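Local coordinates for protein O-methyltransferase, SAM-dependent (Legionella pneumophila subsp. pneumophila, PDB 3R3H) that probably transfers a methyl group from S-adenosylmethionine to an oxygen atom of an acceptor that has not been identified, at residues A[21-24]-A[25-29]; A[36-39]-A[40-43]; A[48-51]-A[52-55]; A[64-67]-A[68-72]; A[100-103]-A[104-108]. All blocks are in the same frame, centred on the assembly; numbering follows the deposited sequence.

Contact 1: A[21-24]-A[25-29]; sequences LREH and PALAA
His24 and Ala26 meet through a side-chain bond that closes the first turn of helix 25-32. His24 occupies the N-cap position, and its ring nitrogen ND1 accepts from Ala26 N at 3.0 Å, with an N-H...acceptor angle of 150°. The amide nitrogen lies only 14° out of the imidazole plane, so the ring receives it at its edge. The ring hangs beside the carbonyl carbon of His24 (chi1 -179°), which is where the first helical amides rise. Pro25 brings no N-H to this end, and its CD instead sits over one imidazole face, 3.6 Å from the ring centroid, as a CH-pi contact offset toward the rim.

The carbonyl of His24 works at the same time as the ring. His24 O takes a good bond from Ala28 N at 2.9 Å, in the carbonyl plane, and a weak, strongly bent one from Leu27 N. The amides of Ala26, Leu27 and Ala28 are thus all served by one residue.

Glu23 runs extended along the turn. Its CG approaches Leu27 CB at 3.8 Å, while OE1 passes beside the methyl of Ala28. Its polar atoms find partners farther on: OE1 makes a salt bridge with Arg31, and OE2 a hydrogen bond with Tyr73.

The capped end is wedged between two helices. Leu27 packs on Tyr73, Leu76 and Leu80 of helix 73-80, while Ala26 touches Glu107 of helix 102-107.

Contact 2: A[36-39]-A[40-43]; sequences TMEL and ANMQ
Met42 turns back over Leu39, three residues earlier in the loop that joins helix 25-32 to helix 46-59. Followed outward, its CB lies 3.8 Å from Leu39 O. The next atom, CG, does most of the touching: it lies 3.2 Å from Leu39 O and 3.7 Å from the branch CD2 of Leu39, the two side chains crossing at about a right angle. Beyond CG the chain bends at both remaining torsions (chi2 -105°, chi3 -90°), and this takes the thioether away from Leu39, to where the methyl end of Met42 packs on Thr69 in the loop after strand 63-68.

The backbone beneath is coiled into a short helical turn, residues 40-42 having helical angles without the regular bonds. Met42 N gives a weak bond to Leu39 O at 3.0 Å, and Ala40 N another weak, longer one to Met37 O at 3.3 Å. Asn41 adds a side-chain link, its ND2 pointing back to Glu38 O over 3.4 Å, again weak. Leu39 is buried among these otherwise accessible residues.

All three bonds across the turn are therefore weak, the N-H angle at Leu39 O being 129°. The apolar contact within it is one leucine branch against one methionine methylene, so its internal chemistry is modest, and both of these side chains also touch other loops, Leu39 at Asn94 and Met42 at Thr69.

Contact 3: A[48-51]-A[52-55]; sequences QAQF and MQML
The ring of Phe51 has Leu55 over one face: CD1 stands 3.6 Å above the plane, offset toward the rim. This is a CH-pi contact one turn along helix 46-59, an i to i+4 pair. The other branch, CD2, reaches Phe51 CZ at 3.7 Å, so both methyls of the leucine bear on the ring. Phe51 chi1 is 172°, which lays the ring beside its own carbonyl carbon and along the helix toward Leu55.

The backbone follows alpha-helical spacing. Leu55 N bonds to Phe51 O at 3.0 Å, Met54 N to Gln50 O at 3.2 Å and Met52 N to Gln48 O at 3.1 Å, whereas Gln53 N makes only weak bonds, to Ala49 O and Gln50 O.

All eight residues are buried, between two kinds of neighbour. Met52 and Gln53 pack on helix 73-80, while Phe51 and Met54 lie against Leu208 and Gln218 of the second subunit, which makes this helix part of the dimer interface. Ala49 touches Tyr73, and the methyl of Met52 bends back to the same residue: Met52 CE lies 3.7 Å from Ala49 CA and 4.3 Å from Ala49 CB.

Contact 4: A[64-67]-A[68-72]; sequences VLEL and GTFTG
Glu66 lays its carboxylate flat over the ring of Phe70, the two planes only 9° apart. OE2 is the leading atom, 3.3 Å above the ring plane and displaced toward the rim, and it approaches Phe70 CE2. On the opposite face, Gly68 C lies 3.9 Å from the plane, over the ring centre, so the phenyl is held between a carboxylate and the backbone of the loop it belongs to. Leu67 N lies in the ring plane at its edge. The Phe70 ring leaves its backbone on the side of its own nitrogen (chi1 -52°) and so returns to the strand end.

The second shell fixes both partners. Thr90 OG1 bonds to Glu66 OE2 and Ser74 OG to OE1, which together hold the carboxylate against rotation. Asp92 OD2 takes the N-H of Phe70. Gly68 has a phi of 152°, a backbone shape suited to glycine, and it lets the chain leave strand 63-68 and curl round the ring.

The run Glu-x-Gly-x-x-x-Gly that ends at Gly72, the N-cap of helix 73-80, is consistent with the first motif of Rossmann-like methyltransferases, the glycine-rich turn that borders S-adenosylmethionine. A carboxylate over an aromatic face is probably electrostatically unfavourable in itself; the two hydroxyl bonds hold it there and probably offset its charge, so the stack reflects positioning from outside more than mutual attraction.

Contact 5: A[100-103]-A[104-108]; sequences HAHP and YWREA
Ala101 and Trp105 make an apolar contact at the start of helix 102-107. The methyl CB of Ala101 sits over one face of the indole, 3.8 Å from the centroid of the five-membered ring, a CH-pi contact displaced toward the rim. Its nearest ring atom is Trp105 CE2, at 3.4 Å. With CG beside the backbone nitrogen (chi1 -67°), the indole lies back along the helix, so that His102 N is also over the same face. Pro103 CD lies in a similar way over one face of the His102 imidazole.

Backbone hydrogen bonds make up the second group. Trp105 N bonds to Ala101 O at 3.0 Å in the carbonyl plane, Arg106 N to His102 O at 2.9 Å, and Glu107 N to Pro103 O at 3.0 Å with an almost straight N-H angle of 171°. Ala101 O has a further neighbour in Tyr104, whose ring it meets at the edge, in plane.

The helix is the connection between strands 87-92 and 114-118, a beta-alpha-beta crossover at one side of the Rossmann-like sheet. Its indole faces inward, where Trp105 NE1 bonds to Gly72 O and the ring packs on Leu76.

Polar side chains form the remaining group, on the outer side. Arg106 is bent at chi2 and folds back, so that His102 O lies over one face of its guanidinium. NH1 approaches the carbon edge of the His102 ring, 3.1 Å from CD2 and 4.2 Å from NE2, with ring and guanidinium planes 53° apart.

All five contacts are local, and they differ in burial and chemistry. Contacts 3 and 4 are buried, contacts 1 and 5 partly so, and contact 2 lies at the surface. Contacts 1, 3 and 5 belong to helices, and helix 73-80 borders all three. Contact 1 depends on a capping ring nitrogen, contacts 3 and 5 on CH-pi packing beside regular helical bonds, and contact 4 on a carboxylate-ring stack steered from outside, whereas contact 2 has only weak bonds and a single apolar touch. The touches run in series: contact 2 to 4, 4 to 5, 5 to 1 and 1 to 3. Contacts 1 and 3 also reach the second subunit, which the other three do not.

Contact 1: A[21-24]-A[25-29]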
loop_
_atom_site.group_PDB
_atom_site.type_symbol
_atom_site.label_atom_id
_atom_site.label_comp_id
_atom_site.label_asym_id
_atom_site.label_seq_id
_atom_site.Cartn_x
_atom_site.Cartn_y
_atom_site.Cartn_z
ATOM N N LEU A 21 -9.657 8.002 -8.029
ATOM C CA LEU A 21 -10.587 8.399 -6.975
ATOM C C LEU A 21 -12.012 8.033 -7.331
ATOM O O LEU A 21 -12.575 8.540 -8.304
ATOM C CB LEU A 21 -10.522 9.905 -6.710
ATOM C CG LEU A 21 -10.652 10.388 -5.253
ATOM C CD1 LEU A 21 -11.120 11.832 -5.275
ATOM C CD2 LEU A 21 -11.616 9.538 -4.442
ATOM N N ARG A 22 -12.580 7.138 -6.539
ATOM C CA ARG A 22 -13.951 6.697 -6.722
ATOM C C ARG A 22 -14.622 6.993 -5.382
ATOM O O ARG A 22 -14.997 6.095 -4.622
ATOM C CB ARG A 22 -13.983 5.202 -7.101
ATOM C CG ARG A 22 -13.867 4.990 -8.624
ATOM C CD ARG A 22 -12.940 3.841 -9.060
ATOM N NE ARG A 22 -13.576 2.528 -9.011
ATOM C CZ ARG A 22 -13.529 1.637 -9.996
ATOM N NH1 ARG A 22 -12.874 1.917 -11.113
ATOM N NH2 ARG A 22 -14.145 0.466 -9.868
ATOM N N GLU A 23 -14.752 8.293 -5.125
ATOM C CA GLU A 23 -15.311 8.845 -3.897
ATOM C C GLU A 23 -16.833 8.837 -3.793
ATOM O O GLU A 23 -17.542 9.185 -4.732
ATOM C CB GLU A 23 -14.797 10.269 -3.746
ATOM C CG GLU A 23 -14.995 10.877 -2.398
ATOM C CD GLU A 23 -14.275 12.194 -2.306
ATOM O OE1 GLU A 23 -14.485 13.040 -3.200
ATOM O OE2 GLU A 23 -13.495 12.389 -1.352
ATOM N N HIS A 24 -17.325 8.440 -2.629
ATOM C CA HIS A 24 -18.758 8.390 -2.379
ATOM C C HIS A 24 -19.247 9.810 -2.069
ATOM O O HIS A 24 -18.591 10.558 -1.334
ATOM C CB HIS A 24 -19.024 7.455 -1.211
ATOM C CG HIS A 24 -20.469 7.299 -0.875
ATOM N ND1 HIS A 24 -21.220 8.311 -0.308
ATOM C CD2 HIS A 24 -21.297 6.236 -0.990
ATOM C CE1 HIS A 24 -22.444 7.872 -0.087
ATOM N NE2 HIS A 24 -22.518 6.615 -0.492
ATOM N N PRO A 25 -20.407 10.203 -2.631
ATOM C CA PRO A 25 -21.005 11.537 -2.440
ATOM C C PRO A 25 -20.974 12.140 -1.040
ATOM O O PRO A 25 -20.631 13.315 -0.873
ATOM C CB PRO A 25 -22.432 11.364 -2.974
ATOM C CG PRO A 25 -22.636 9.859 -3.034
ATOM C CD PRO A 25 -21.294 9.356 -3.447
ATOM N N ALA A 26 -21.353 11.344 -0.044
ATOM C CA ALA A 26 -21.355 11.804 1.342
ATOM C C ALA A 26 -19.927 12.143 1.748
ATOM O O ALA A 26 -19.697 13.098 2.489
ATOM C CB ALA A 26 -21.920 10.731 2.244
ATOM N N LEU A 27 -18.969 11.354 1.257
ATOM C CA LEU A 27 -17.556 11.597 1.546
ATOM C C LEU A 27 -17.148 12.927 0.930
ATOM O O LEU A 27 -16.707 13.845 1.627
ATOM C CB LEU A 27 -16.680 10.497 0.944
ATOM C CG LEU A 27 -16.417 9.223 1.724
ATOM C CD1 LEU A 27 -15.519 8.314 0.902
ATOM C CD2 LEU A 27 -15.778 9.579 3.049
ATOM N N ALA A 28 -17.303 13.010 -0.389
ATOM C CA ALA A 28 -16.942 14.205 -1.133
ATOM C C ALA A 28 -17.580 15.435 -0.491
ATOM O O ALA A 28 -16.947 16.496 -0.379
ATOM C CB ALA A 28 -17.395 14.061 -2.578
ATOM N N ALA A 29 -18.831 15.274 -0.059
ATOM C CA ALA A 29 -19.601 16.340 0.576
ATOM C C ALA A 29 -19.028 16.700 1.938
ATOM O O ALA A 29 -18.888 17.880 2.269
ATOM C CB ALA A 29 -21.056 15.898 0.717
#

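Contact 2: A[36-39]-A[40-43]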
loop_
_atom_site.group_PDB
_atom_site.type_symbol
_atom_site.label_atom_id
_atom_site.label_comp_id
_atom_site.label_asym_id
_atom_site.label_seq_id
_atom_site.Cartn_x
_atom_site.Cartn_y
_atom_site.Cartn_z
ATOM N N THR A 36 -12.294 24.496 3.854
ATOM C CA THR A 36 -11.875 25.764 4.457
ATOM C C THR A 36 -11.359 25.566 5.885
ATOM O O THR A 36 -10.361 26.169 6.295
ATOM C CB THR A 36 -13.057 26.755 4.505
ATOM O OG1 THR A 36 -14.127 26.179 5.266
ATOM C CG2 THR A 36 -13.550 27.081 3.097
ATOM N N MET A 37 -12.076 24.723 6.629
ATOM C CA MET A 37 -11.769 24.360 8.012
ATOM C C MET A 37 -10.272 24.025 8.122
ATOM O O MET A 37 -9.710 23.374 7.244
ATOM C CB MET A 37 -12.620 23.135 8.378
ATOM C CG MET A 37 -13.226 23.090 9.778
ATOM S SD MET A 37 -14.680 21.972 9.811
ATOM C CE MET A 37 -14.975 21.772 11.590
ATOM N N GLU A 38 -9.629 24.475 9.194
ATOM C CA GLU A 38 -8.200 24.212 9.400
ATOM C C GLU A 38 -7.945 22.741 9.727
ATOM O O GLU A 38 -6.821 22.249 9.606
ATOM C CB GLU A 38 -7.656 25.109 10.520
ATOM C CG GLU A 38 -7.728 26.584 10.167
ATOM C CD GLU A 38 -7.071 26.877 8.826
ATOM O OE1 GLU A 38 -5.830 26.777 8.745
ATOM O OE2 GLU A 38 -7.793 27.191 7.851
ATOM N N LEU A 39 -9.017 22.053 10.129
ATOM C CA LEU A 39 -9.008 20.628 10.486
ATOM C C LEU A 39 -8.734 19.753 9.257
ATOM O O LEU A 39 -8.135 18.684 9.372
ATOM C CB LEU A 39 -10.369 20.226 11.085
ATOM C CG LEU A 39 -10.482 19.528 12.446
ATOM C CD1 LEU A 39 -11.925 19.067 12.617
ATOM C CD2 LEU A 39 -9.533 18.341 12.551
ATOM N N ALA A 40 -9.186 20.213 8.090
ATOM C CA ALA A 40 -9.012 19.491 6.830
ATOM C C ALA A 40 -7.575 19.019 6.554
ATOM O O ALA A 40 -7.359 18.046 5.825
ATOM C CB ALA A 40 -9.518 20.363 5.672
ATOM N N ASN A 41 -6.602 19.715 7.143
ATOM C CA ASN A 41 -5.183 19.384 6.987
ATOM C C ASN A 41 -4.787 18.102 7.711
ATOM O O ASN A 41 -4.027 17.305 7.165
ATOM C CB ASN A 41 -4.297 20.531 7.488
ATOM C CG ASN A 41 -4.303 21.735 6.558
ATOM O OD1 ASN A 41 -4.047 21.612 5.355
ATOM N ND2 ASN A 41 -4.578 22.914 7.119
ATOM N N MET A 42 -5.287 17.910 8.931
ATOM C CA MET A 42 -4.969 16.700 9.692
ATOM C C MET A 42 -5.729 15.517 9.100
ATOM O O MET A 42 -5.546 14.364 9.507
ATOM C CB MET A 42 -5.356 16.840 11.173
ATOM C CG MET A 42 -5.950 18.183 11.585
ATOM S SD MET A 42 -4.792 19.222 12.511
ATOM C CE MET A 42 -5.102 18.729 14.198
ATOM N N GLN A 43 -6.571 15.816 8.119
ATOM C CA GLN A 43 -7.394 14.803 7.481
ATOM C C GLN A 43 -6.678 13.983 6.416
ATOM O O GLN A 43 -5.943 14.519 5.583
ATOM C CB GLN A 43 -8.639 15.466 6.899
ATOM C CG GLN A 43 -9.914 15.172 7.676
ATOM C CD GLN A 43 -9.696 14.988 9.177
ATOM O OE1 GLN A 43 -9.120 15.845 9.854
ATOM N NE2 GLN A 43 -10.174 13.861 9.703
#

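Contact 3: A[48-51]-A[52-55]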
loop_
_atom_site.group_PDB
_atom_site.type_symbol
_atom_site.label_atom_id
_atom_site.label_comp_id
_atom_site.label_asym_id
_atom_site.label_seq_id
_atom_site.Cartn_x
_atom_site.Cartn_y
_atom_site.Cartn_z
ATOM N N GLN A 48 -5.681 8.266 0.164
ATOM C CA GLN A 48 -5.055 7.653 1.316
ATOM C C GLN A 48 -6.131 6.811 1.944
ATOM O O GLN A 48 -5.889 5.685 2.387
ATOM C CB GLN A 48 -4.606 8.715 2.317
ATOM C CG GLN A 48 -3.115 8.736 2.529
ATOM C CD GLN A 48 -2.383 9.005 1.224
ATOM O OE1 GLN A 48 -2.331 10.142 0.755
ATOM N NE2 GLN A 48 -1.829 7.956 0.620
ATOM N N ALA A 49 -7.334 7.376 1.964
ATOM C CA ALA A 49 -8.487 6.719 2.547
ATOM C C ALA A 49 -8.946 5.580 1.651
ATOM O O ALA A 49 -9.355 4.524 2.134
ATOM C CB ALA A 49 -9.602 7.729 2.737
ATOM N N GLN A 50 -8.885 5.792 0.343
ATOM C CA GLN A 50 -9.307 4.763 -0.575
ATOM C C GLN A 50 -8.327 3.592 -0.505
ATOM O O GLN A 50 -8.702 2.441 -0.746
ATOM C CB GLN A 50 -9.395 5.335 -1.981
ATOM C CG GLN A 50 -9.758 4.303 -3.023
ATOM C CD GLN A 50 -10.356 4.916 -4.275
ATOM O OE1 GLN A 50 -10.347 4.303 -5.349
ATOM N NE2 GLN A 50 -10.901 6.126 -4.140
ATOM N N PHE A 51 -7.071 3.892 -0.172
ATOM C CA PHE A 51 -6.058 2.858 -0.044
ATOM C C PHE A 51 -6.370 2.059 1.206
ATOM O O PHE A 51 -6.237 0.842 1.210
ATOM C CB PHE A 51 -4.658 3.470 0.074
ATOM C CG PHE A 51 -3.577 2.463 0.392
ATOM C CD1 PHE A 51 -2.760 2.625 1.508
ATOM C CD2 PHE A 51 -3.393 1.333 -0.405
ATOM C CE1 PHE A 51 -1.773 1.674 1.831
ATOM C CE2 PHE A 51 -2.408 0.378 -0.087
ATOM C CZ PHE A 51 -1.601 0.554 1.034
ATOM N N MET A 52 -6.786 2.758 2.262
ATOM C CA MET A 52 -7.125 2.125 3.540
ATOM C C MET A 52 -8.414 1.303 3.440
ATOM O O MET A 52 -8.715 0.468 4.301
ATOM C CB MET A 52 -7.261 3.184 4.644
ATOM C CG MET A 52 -5.956 3.944 4.961
ATOM S SD MET A 52 -6.034 4.918 6.482
ATOM C CE MET A 52 -7.176 6.177 5.982
ATOM N N GLN A 53 -9.179 1.558 2.385
ATOM C CA GLN A 53 -10.418 0.828 2.131
ATOM C C GLN A 53 -10.001 -0.501 1.503
ATOM O O GLN A 53 -10.575 -1.554 1.794
ATOM C CB GLN A 53 -11.291 1.587 1.134
ATOM C CG GLN A 53 -12.012 2.778 1.693
ATOM C CD GLN A 53 -13.020 3.319 0.716
ATOM O OE1 GLN A 53 -14.130 3.696 1.100
ATOM N NE2 GLN A 53 -12.646 3.356 -0.562
ATOM N N MET A 54 -9.014 -0.421 0.613
ATOM C CA MET A 54 -8.468 -1.591 -0.047
ATOM C C MET A 54 -7.960 -2.488 1.095
ATOM O O MET A 54 -8.278 -3.681 1.158
ATOM C CB MET A 54 -7.310 -1.162 -0.952
ATOM C CG MET A 54 -6.562 -2.290 -1.630
ATOM S SD MET A 54 -7.156 -2.660 -3.258
ATOM C CE MET A 54 -8.407 -3.835 -2.862
ATOM N N LEU A 55 -7.203 -1.886 2.010
ATOM C CA LEU A 55 -6.628 -2.597 3.142
ATOM C C LEU A 55 -7.668 -3.343 3.973
ATOM O O LEU A 55 -7.430 -4.478 4.420
ATOM C CB LEU A 55 -5.860 -1.616 4.025
ATOM C CG LEU A 55 -4.689 -0.915 3.326
ATOM C CD1 LEU A 55 -4.155 0.197 4.205
ATOM C CD2 LEU A 55 -3.598 -1.916 3.005
#

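Contact 4: A[64-67]-A[68-72]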
loop_
_atom_site.group_PDB
_atom_site.type_symbol
_atom_site.label_atom_id
_atom_site.label_comp_id
_atom_site.label_asym_id
_atom_site.label_seq_id
_atom_site.Cartn_x
_atom_site.Cartn_y
_atom_site.Cartn_z
ATOM N N VAL A 64 -12.737 -2.203 13.042
ATOM C CA VAL A 64 -11.667 -1.255 12.770
ATOM C C VAL A 64 -11.573 -0.174 13.837
ATOM O O VAL A 64 -12.574 0.208 14.424
ATOM C CB VAL A 64 -11.886 -0.600 11.395
ATOM C CG1 VAL A 64 -10.963 0.593 11.220
ATOM C CG2 VAL A 64 -11.634 -1.628 10.302
ATOM N N LEU A 65 -10.362 0.314 14.082
ATOM C CA LEU A 65 -10.142 1.352 15.080
ATOM C C LEU A 65 -9.246 2.440 14.505
ATOM O O LEU A 65 -8.297 2.146 13.773
ATOM C CB LEU A 65 -9.468 0.755 16.319
ATOM C CG LEU A 65 -9.112 1.750 17.422
ATOM C CD1 LEU A 65 -10.369 2.045 18.204
ATOM C CD2 LEU A 65 -8.041 1.190 18.346
ATOM N N GLU A 66 -9.559 3.696 14.806
ATOM C CA GLU A 66 -8.729 4.803 14.351
ATOM C C GLU A 66 -8.649 5.838 15.462
ATOM O O GLU A 66 -9.509 5.875 16.342
ATOM C CB GLU A 66 -9.265 5.423 13.061
ATOM C CG GLU A 66 -10.705 5.816 13.085
ATOM C CD GLU A 66 -11.003 6.950 12.102
ATOM O OE1 GLU A 66 -10.348 6.994 11.031
ATOM O OE2 GLU A 66 -11.892 7.788 12.396
ATOM N N LEU A 67 -7.589 6.644 15.443
ATOM C CA LEU A 67 -7.364 7.675 16.462
ATOM C C LEU A 67 -6.877 8.924 15.763
ATOM O O LEU A 67 -6.181 8.834 14.743
ATOM C CB LEU A 67 -6.269 7.280 17.442
ATOM C CG LEU A 67 -6.055 5.883 18.016
ATOM C CD1 LEU A 67 -5.734 4.858 16.932
ATOM C CD2 LEU A 67 -4.878 5.987 18.978
ATOM N N GLY A 68 -7.209 10.087 16.312
ATOM C CA GLY A 68 -6.764 11.308 15.672
ATOM C C GLY A 68 -7.688 12.469 15.921
ATOM O O GLY A 68 -8.566 12.412 16.782
ATOM N N THR A 69 -7.458 13.546 15.187
ATOM C CA THR A 69 -8.284 14.739 15.295
ATOM C C THR A 69 -8.990 14.717 13.932
ATOM O O THR A 69 -8.417 15.084 12.885
ATOM C CB THR A 69 -7.428 16.014 15.492
ATOM O OG1 THR A 69 -6.709 16.308 14.288
ATOM C CG2 THR A 69 -6.430 15.806 16.620
ATOM N N PHE A 70 -10.244 14.263 13.974
ATOM C CA PHE A 70 -11.054 14.064 12.781
ATOM C C PHE A 70 -12.222 14.971 12.449
ATOM O O PHE A 70 -12.794 15.660 13.307
ATOM C CB PHE A 70 -11.609 12.651 12.804
ATOM C CG PHE A 70 -10.578 11.587 13.005
ATOM C CD1 PHE A 70 -9.531 11.432 12.094
ATOM C CD2 PHE A 70 -10.702 10.679 14.055
ATOM C CE1 PHE A 70 -8.632 10.382 12.216
ATOM C CE2 PHE A 70 -9.808 9.615 14.196
ATOM C CZ PHE A 70 -8.771 9.465 13.271
ATOM N N THR A 71 -12.575 14.915 11.165
ATOM C CA THR A 71 -13.731 15.615 10.615
ATOM C C THR A 71 -14.802 14.504 10.515
ATOM O O THR A 71 -16.011 14.783 10.496
ATOM C CB THR A 71 -13.468 16.194 9.187
ATOM O OG1 THR A 71 -12.960 15.165 8.318
ATOM C CG2 THR A 71 -12.501 17.375 9.262
ATOM N N GLY A 72 -14.338 13.250 10.478
ATOM C CA GLY A 72 -15.240 12.122 10.389
ATOM C C GLY A 72 -15.230 11.515 9.004
ATOM O O GLY A 72 -16.022 10.624 8.702
#

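Contact 5: A[100-103]-A[104-108]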
loop_
_atom_site.group_PDB
_atom_site.type_symbol
_atom_site.label_atom_id
_atom_site.label_comp_id
_atom_site.label_asym_id
_atom_site.label_seq_id
_atom_site.Cartn_x
_atom_site.Cartn_y
_atom_site.Cartn_z
ATOM N N HIS A 100 -20.206 17.946 13.727
ATOM C CA HIS A 100 -20.388 16.518 13.734
ATOM C C HIS A 100 -20.547 15.956 12.350
ATOM O O HIS A 100 -21.028 16.625 11.444
ATOM C CB HIS A 100 -21.551 16.195 14.624
ATOM C CG HIS A 100 -21.333 16.677 16.014
ATOM N ND1 HIS A 100 -20.234 16.297 16.752
ATOM C CD2 HIS A 100 -22.012 17.571 16.769
ATOM C CE1 HIS A 100 -20.243 16.940 17.907
ATOM N NE2 HIS A 100 -21.312 17.719 17.941
ATOM N N ALA A 101 -20.117 14.717 12.196
ATOM C CA ALA A 101 -20.169 14.064 10.910
ATOM C C ALA A 101 -21.400 13.205 10.704
ATOM O O ALA A 101 -21.678 12.774 9.577
ATOM C CB ALA A 101 -18.907 13.220 10.731
ATOM N N HIS A 102 -22.147 12.972 11.781
ATOM C CA HIS A 102 -23.320 12.115 11.695
ATOM C C HIS A 102 -24.311 12.436 10.575
ATOM O O HIS A 102 -24.930 11.530 10.021
ATOM C CB HIS A 102 -24.028 12.031 13.049
ATOM C CG HIS A 102 -24.694 13.300 13.482
ATOM N ND1 HIS A 102 -24.093 14.208 14.327
ATOM C CD2 HIS A 102 -25.926 13.798 13.209
ATOM C CE1 HIS A 102 -24.925 15.211 14.561
ATOM N NE2 HIS A 102 -26.042 14.986 13.893
ATOM N N PRO A 103 -24.467 13.720 10.205
ATOM C CA PRO A 103 -25.423 13.965 9.116
ATOM C C PRO A 103 -25.006 13.183 7.858
ATOM O O PRO A 103 -25.825 12.489 7.229
ATOM C CB PRO A 103 -25.337 15.482 8.915
ATOM C CG PRO A 103 -25.049 15.966 10.279
ATOM C CD PRO A 103 -23.997 14.997 10.770
ATOM N N TYR A 104 -23.726 13.307 7.501
ATOM C CA TYR A 104 -23.177 12.627 6.340
ATOM C C TYR A 104 -23.188 11.116 6.552
ATOM O O TYR A 104 -23.495 10.353 5.628
ATOM C CB TYR A 104 -21.755 13.109 6.089
ATOM C CG TYR A 104 -21.682 14.589 5.850
ATOM C CD1 TYR A 104 -21.503 15.474 6.909
ATOM C CD2 TYR A 104 -21.822 15.110 4.567
ATOM C CE1 TYR A 104 -21.459 16.833 6.701
ATOM C CE2 TYR A 104 -21.790 16.467 4.342
ATOM C CZ TYR A 104 -21.607 17.331 5.413
ATOM O OH TYR A 104 -21.594 18.695 5.197
ATOM N N TRP A 105 -22.848 10.678 7.759
ATOM C CA TRP A 105 -22.860 9.256 8.050
ATOM C C TRP A 105 -24.252 8.649 7.770
ATOM O O TRP A 105 -24.349 7.563 7.199
ATOM C CB TRP A 105 -22.445 9.017 9.509
ATOM C CG TRP A 105 -20.993 9.373 9.823
ATOM C CD1 TRP A 105 -19.979 9.606 8.928
ATOM C CD2 TRP A 105 -20.410 9.506 11.130
ATOM N NE1 TRP A 105 -18.809 9.880 9.598
ATOM C CE2 TRP A 105 -19.041 9.829 10.946
ATOM C CE3 TRP A 105 -20.911 9.386 12.438
ATOM C CZ2 TRP A 105 -18.162 10.031 12.030
ATOM C CZ3 TRP A 105 -20.032 9.590 13.523
ATOM C CH2 TRP A 105 -18.672 9.911 13.305
ATOM N N ARG A 106 -25.313 9.358 8.166
ATOM C CA ARG A 106 -26.697 8.912 7.949
ATOM C C ARG A 106 -26.994 8.847 6.462
ATOM O O ARG A 106 -27.487 7.845 5.942
ATOM C CB ARG A 106 -27.698 9.895 8.563
ATOM C CG ARG A 106 -27.519 10.164 10.030
ATOM C CD ARG A 106 -28.409 9.286 10.861
ATOM N NE ARG A 106 -27.978 9.263 12.254
ATOM C CZ ARG A 106 -27.778 10.345 13.004
ATOM N NH1 ARG A 106 -27.971 11.558 12.488
ATOM N NH2 ARG A 106 -27.385 10.210 14.272
ATOM N N GLU A 107 -26.708 9.959 5.801
ATOM C CA GLU A 107 -26.916 10.100 4.377
ATOM C C GLU A 107 -26.307 8.916 3.644
ATOM O O GLU A 107 -26.869 8.431 2.664
ATOM C CB GLU A 107 -26.284 11.409 3.911
ATOM C CG GLU A 107 -26.221 11.612 2.405
ATOM C CD GLU A 107 -25.383 12.838 2.029
ATOM O OE1 GLU A 107 -24.863 12.868 0.887
ATOM O OE2 GLU A 107 -25.249 13.771 2.868
ATOM N N ALA A 108 -25.166 8.441 4.138
ATOM C CA ALA A 108 -24.473 7.312 3.528
ATOM C C ALA A 108 -24.800 5.970 4.182
ATOM O O ALA A 108 -24.222 4.952 3.811
ATOM C CB ALA A 108 -22.967 7.552 3.547
#